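Local structure of alanine racemase, biosynthetic (Pseudomonas aeruginosa PAO1, 6A2F) at residues 66-71 and 94-99; 256-259 and 263-266. The protein belongs to the alanine racemase family of pyridoxal phosphate enzymes, two-domain proteins that join a TIM-barrel-type N-terminal domain to a beta-rich C-terminal domain. All coordinates share one frame; numbering follows the deposited sequence.

Contact 1: 66-71 and 94-99; sequences EVRALH and LRLDLV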
# COMPACT_ATOMS: atom_id res chain seq x y z
N GLU A 66 2.73 -10.32 18.83
CA GLU A 66 3.96 -10.58 18.09
C GLU A 66 5.19 -10.09 18.87
O GLU A 66 6.18 -10.81 18.96
CB GLU A 66 3.90 -9.94 16.70
CG GLU A 66 5.11 -10.22 15.83
CD GLU A 66 5.03 -9.60 14.45
OE1 GLU A 66 5.78 -10.07 13.56
OE2 GLU A 66 4.23 -8.66 14.23
N VAL A 67 5.10 -8.89 19.45
CA VAL A 67 6.21 -8.33 20.24
C VAL A 67 6.47 -9.16 21.51
O VAL A 67 7.63 -9.48 21.80
CB VAL A 67 6.00 -6.83 20.58
CG1 VAL A 67 7.14 -6.31 21.43
CG2 VAL A 67 5.88 -6.01 19.30
N ARG A 68 5.41 -9.51 22.24
CA ARG A 68 5.55 -10.30 23.47
C ARG A 68 6.15 -11.67 23.19
O ARG A 68 6.95 -12.19 23.98
CB ARG A 68 4.22 -10.43 24.21
CG ARG A 68 4.28 -11.23 25.52
CD ARG A 68 5.23 -10.62 26.54
NE ARG A 68 4.67 -9.44 27.20
CZ ARG A 68 5.38 -8.40 27.63
NH1 ARG A 68 6.70 -8.36 27.46
NH2 ARG A 68 4.78 -7.37 28.21
N ALA A 69 5.78 -12.26 22.05
CA ALA A 69 6.33 -13.54 21.63
C ALA A 69 7.85 -13.47 21.53
O ALA A 69 8.54 -14.43 21.85
CB ALA A 69 5.73 -13.98 20.31
N LEU A 70 8.36 -12.31 21.10
CA LEU A 70 9.80 -12.13 20.90
C LEU A 70 10.53 -11.65 22.15
O LEU A 70 11.71 -11.97 22.32
CB LEU A 70 10.05 -11.17 19.73
CG LEU A 70 9.71 -11.75 18.35
CD1 LEU A 70 9.46 -10.63 17.35
CD2 LEU A 70 10.78 -12.70 17.84
N HIS A 71 9.84 -10.90 23.00
CA HIS A 71 10.41 -10.38 24.25
C HIS A 71 9.45 -10.60 25.40
O HIS A 71 8.37 -10.01 25.45
CB HIS A 71 10.74 -8.89 24.12
CG HIS A 71 11.74 -8.40 25.12
ND1 HIS A 71 11.63 -8.64 26.47
CD2 HIS A 71 12.88 -7.68 24.96
CE1 HIS A 71 12.65 -8.09 27.10
NE2 HIS A 71 13.42 -7.50 26.21
N LEU A 94 -0.70 -11.08 28.21
CA LEU A 94 0.51 -10.58 27.56
C LEU A 94 1.19 -9.46 28.35
O LEU A 94 2.22 -8.91 27.91
CB LEU A 94 0.21 -10.11 26.13
CG LEU A 94 -0.48 -11.11 25.18
CD1 LEU A 94 -0.96 -10.40 23.91
CD2 LEU A 94 0.41 -12.29 24.86
N ARG A 95 0.63 -9.12 29.51
CA ARG A 95 1.16 -8.08 30.40
C ARG A 95 1.44 -6.75 29.66
O ARG A 95 2.58 -6.27 29.61
CB ARG A 95 2.40 -8.58 31.14
CG ARG A 95 2.11 -9.62 32.22
CD ARG A 95 3.35 -9.83 33.08
NE ARG A 95 3.04 -10.34 34.42
CZ ARG A 95 3.67 -9.97 35.54
NH1 ARG A 95 3.32 -10.49 36.71
NH2 ARG A 95 4.65 -9.06 35.49
N LEU A 96 0.37 -6.18 29.11
CA LEU A 96 0.47 -4.98 28.28
C LEU A 96 0.07 -3.72 29.03
O LEU A 96 -0.72 -3.77 29.97
CB LEU A 96 -0.40 -5.13 27.03
CG LEU A 96 -0.17 -6.34 26.12
CD1 LEU A 96 -1.16 -6.30 24.97
CD2 LEU A 96 1.26 -6.39 25.60
N ASP A 97 0.65 -2.60 28.60
CA ASP A 97 0.23 -1.29 29.07
C ASP A 97 -1.02 -0.88 28.30
O ASP A 97 -1.03 -0.88 27.07
CB ASP A 97 1.32 -0.25 28.85
CG ASP A 97 2.41 -0.32 29.90
OD1 ASP A 97 2.60 -1.38 30.52
OD2 ASP A 97 3.09 0.71 30.09
N LEU A 98 -2.06 -0.53 29.04
CA LEU A 98 -3.32 -0.14 28.42
C LEU A 98 -3.44 1.37 28.28
O LEU A 98 -2.85 2.13 29.05
CB LEU A 98 -4.50 -0.69 29.22
CG LEU A 98 -4.56 -2.20 29.46
CD1 LEU A 98 -5.79 -2.54 30.28
CD2 LEU A 98 -4.52 -2.99 28.16
N VAL A 99 -4.18 1.78 27.26
CA VAL A 99 -4.60 3.16 27.09
C VAL A 99 -6.12 3.24 27.26
O VAL A 99 -6.86 2.37 26.78
CB VAL A 99 -4.16 3.73 25.71
CG1 VAL A 99 -5.04 4.88 25.27
CG2 VAL A 99 -2.70 4.18 25.77
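Arg-68, in the last turn of helix 61-70, and Leu-94, just past helix 87-93, bring the two backbones closest, their CA atoms 6.5 Å apart. Helix 87-93 ends in a Schellman motif, with Arg-95 at positive phi. The Arg-68 side chain leaves with CG anti to the backbone N (chi1 -179°), then bends at chi2 and chi3, which swings the guanidinium edge-on to the turn. Arg-68 NE donates to Leu-94 O at 2.6 Å, almost exactly in the guanidinium plane and fairly straight (159°). Arg-68 NH2 reaches Arg-95 O at 2.8 Å from above that carbonyl's plane, and adds a weak bond to Leu-94 O. Arg-68 NH1 bonds back to His-71 O at 3.1 Å and also to Ala-74 O. Bonds from all three nitrogens should limit rotation of the group, and its charge probably suits the carbonyl-rich ends of the two helices. Leu-94 slides past the arginine in the opposite direction, CD2 lying 4.1 Å from Arg-68 CG. Leu-96 packs on Leu-61 and Ala-64 of helix 61-70 and on Ile-76, and Asp-97 bonds through its backbone to strand 75-78, beside which strand 98-100 takes its place in the barrel.

Contact 2: 256-259 and 263-266; sequences ATWI and PARI
Trp-258 and Ile-266 reach toward each other from opposite directions, and their side chains bridge backbones whose CA atoms stay 11.1 Å apart. A chi1 of -170° places the tryptophan CG opposite the backbone N and carries the indole across to the strand, leading with the six-membered ring. Ile-266 answers with the end of its longer branch: CD1 lies 3.4 Å from Trp-258 CZ3 and 3.7 Å from Trp-258 CH2, approaching the ring obliquely. Ala-264, two residues earlier on the same face of the strand, offers its methyl to the ring edge, CB lying in the indole plane 4.0 Å from Trp-258 CH2. This packing is wholly apolar. Val-252 and Ala-297 touch both the tryptophan and the isoleucine, Val-246 adds to the cover of Ile-266, and His-129 of the second subunit packs against the same isoleucine. The setting is the beta-rich C-terminal domain of the alanine racemase fold. The short, weakly bonded strand 258-259 pairs antiparallel with 251-252, whereas 264-269 lies between 234-246 and 305-308 in the large mixed sheet, so the indole links one sheet to the other. Ala-264 and Ile-266 are buried, but Trp-258 is itself partly exposed, and on its looser side it is flanked by the exposed Thr-257 and Ile-259; Pro-263, at the start of the other segment, is exposed too. Arg-265 points to the opposite face of its strand from Ala-264 and Ile-266, where its NH2 forms a salt bridge with Glu-245.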
# COMPACT_ATOMS: atom_id res chain seq x y z
N ALA A 256 -1.58 8.19 -22.14
CA ALA A 256 -0.64 8.96 -22.96
C ALA A 256 -0.21 10.27 -22.27
O ALA A 256 -0.07 11.32 -22.92
CB ALA A 256 -1.22 9.23 -24.35
N THR A 257 0.02 10.17 -20.96
CA THR A 257 0.31 11.31 -20.08
C THR A 257 1.63 12.00 -20.39
O THR A 257 1.76 13.21 -20.21
CB THR A 257 0.30 10.86 -18.61
OG1 THR A 257 -0.98 10.29 -18.30
CG2 THR A 257 0.56 12.03 -17.66
N TRP A 258 2.61 11.23 -20.86
CA TRP A 258 3.94 11.73 -21.13
C TRP A 258 4.21 11.69 -22.64
O TRP A 258 4.14 10.62 -23.26
CB TRP A 258 4.97 10.90 -20.35
CG TRP A 258 6.37 11.46 -20.35
CD1 TRP A 258 6.92 12.28 -19.41
CD2 TRP A 258 7.38 11.23 -21.34
NE1 TRP A 258 8.21 12.58 -19.75
CE2 TRP A 258 8.53 11.96 -20.93
CE3 TRP A 258 7.44 10.50 -22.53
CZ2 TRP A 258 9.72 11.97 -21.66
CZ3 TRP A 258 8.63 10.51 -23.26
CH2 TRP A 258 9.75 11.24 -22.83
N ILE A 259 4.49 12.85 -23.22
CA ILE A 259 4.78 12.97 -24.65
C ILE A 259 6.22 13.43 -24.86
O ILE A 259 6.63 14.46 -24.32
CB ILE A 259 3.79 13.91 -25.37
CG1 ILE A 259 2.35 13.40 -25.23
CG2 ILE A 259 4.16 14.08 -26.85
CD1 ILE A 259 1.26 14.40 -25.58
N PRO A 263 14.07 13.30 -29.26
CA PRO A 263 14.23 11.85 -29.33
C PRO A 263 14.60 11.31 -27.95
O PRO A 263 15.56 11.79 -27.34
CB PRO A 263 15.39 11.66 -30.32
CG PRO A 263 15.33 12.87 -31.18
CD PRO A 263 14.90 13.99 -30.28
N ALA A 264 13.82 10.35 -27.46
CA ALA A 264 13.92 9.92 -26.07
C ALA A 264 14.36 8.48 -25.89
O ALA A 264 14.09 7.61 -26.73
CB ALA A 264 12.61 10.18 -25.34
N ARG A 265 15.04 8.24 -24.77
CA ARG A 265 15.48 6.93 -24.35
C ARG A 265 14.68 6.61 -23.08
O ARG A 265 14.75 7.34 -22.10
CB ARG A 265 16.98 6.98 -24.06
CG ARG A 265 17.71 5.65 -24.14
CD ARG A 265 19.21 5.87 -24.04
NE ARG A 265 19.93 4.60 -23.89
CZ ARG A 265 20.23 3.77 -24.90
NH1 ARG A 265 20.88 2.64 -24.65
NH2 ARG A 265 19.88 4.07 -26.15
N ILE A 266 13.89 5.54 -23.12
CA ILE A 266 12.95 5.24 -22.03
C ILE A 266 13.10 3.83 -21.46
O ILE A 266 13.02 2.84 -22.20
CB ILE A 266 11.49 5.53 -22.45
CG1 ILE A 266 11.31 7.04 -22.61
CG2 ILE A 266 10.49 4.90 -21.48
CD1 ILE A 266 9.98 7.59 -22.16

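Overall arrangement
Contacts 1 and 2 share no secondary structure element and belong to different domains, on opposite sides of the chain's centre, with nearest atoms about 38 Å apart. Contact 1 is partly buried, in the N-terminal barrel domain, and is essentially polar: one arginine grips backbone carbonyls where helices give way to loops that lead into strands. Contact 2, in the C-terminal domain, is apolar and largely buried, a side-chain bridge between two beta sheets. Their relation to the assembly differs as well. The second subunit does not touch 66-71 or 94-99, whereas it packs on both 256-259 and 263-266, and the side chain of Ile-266 is about 13 Å from a bound D-lysine.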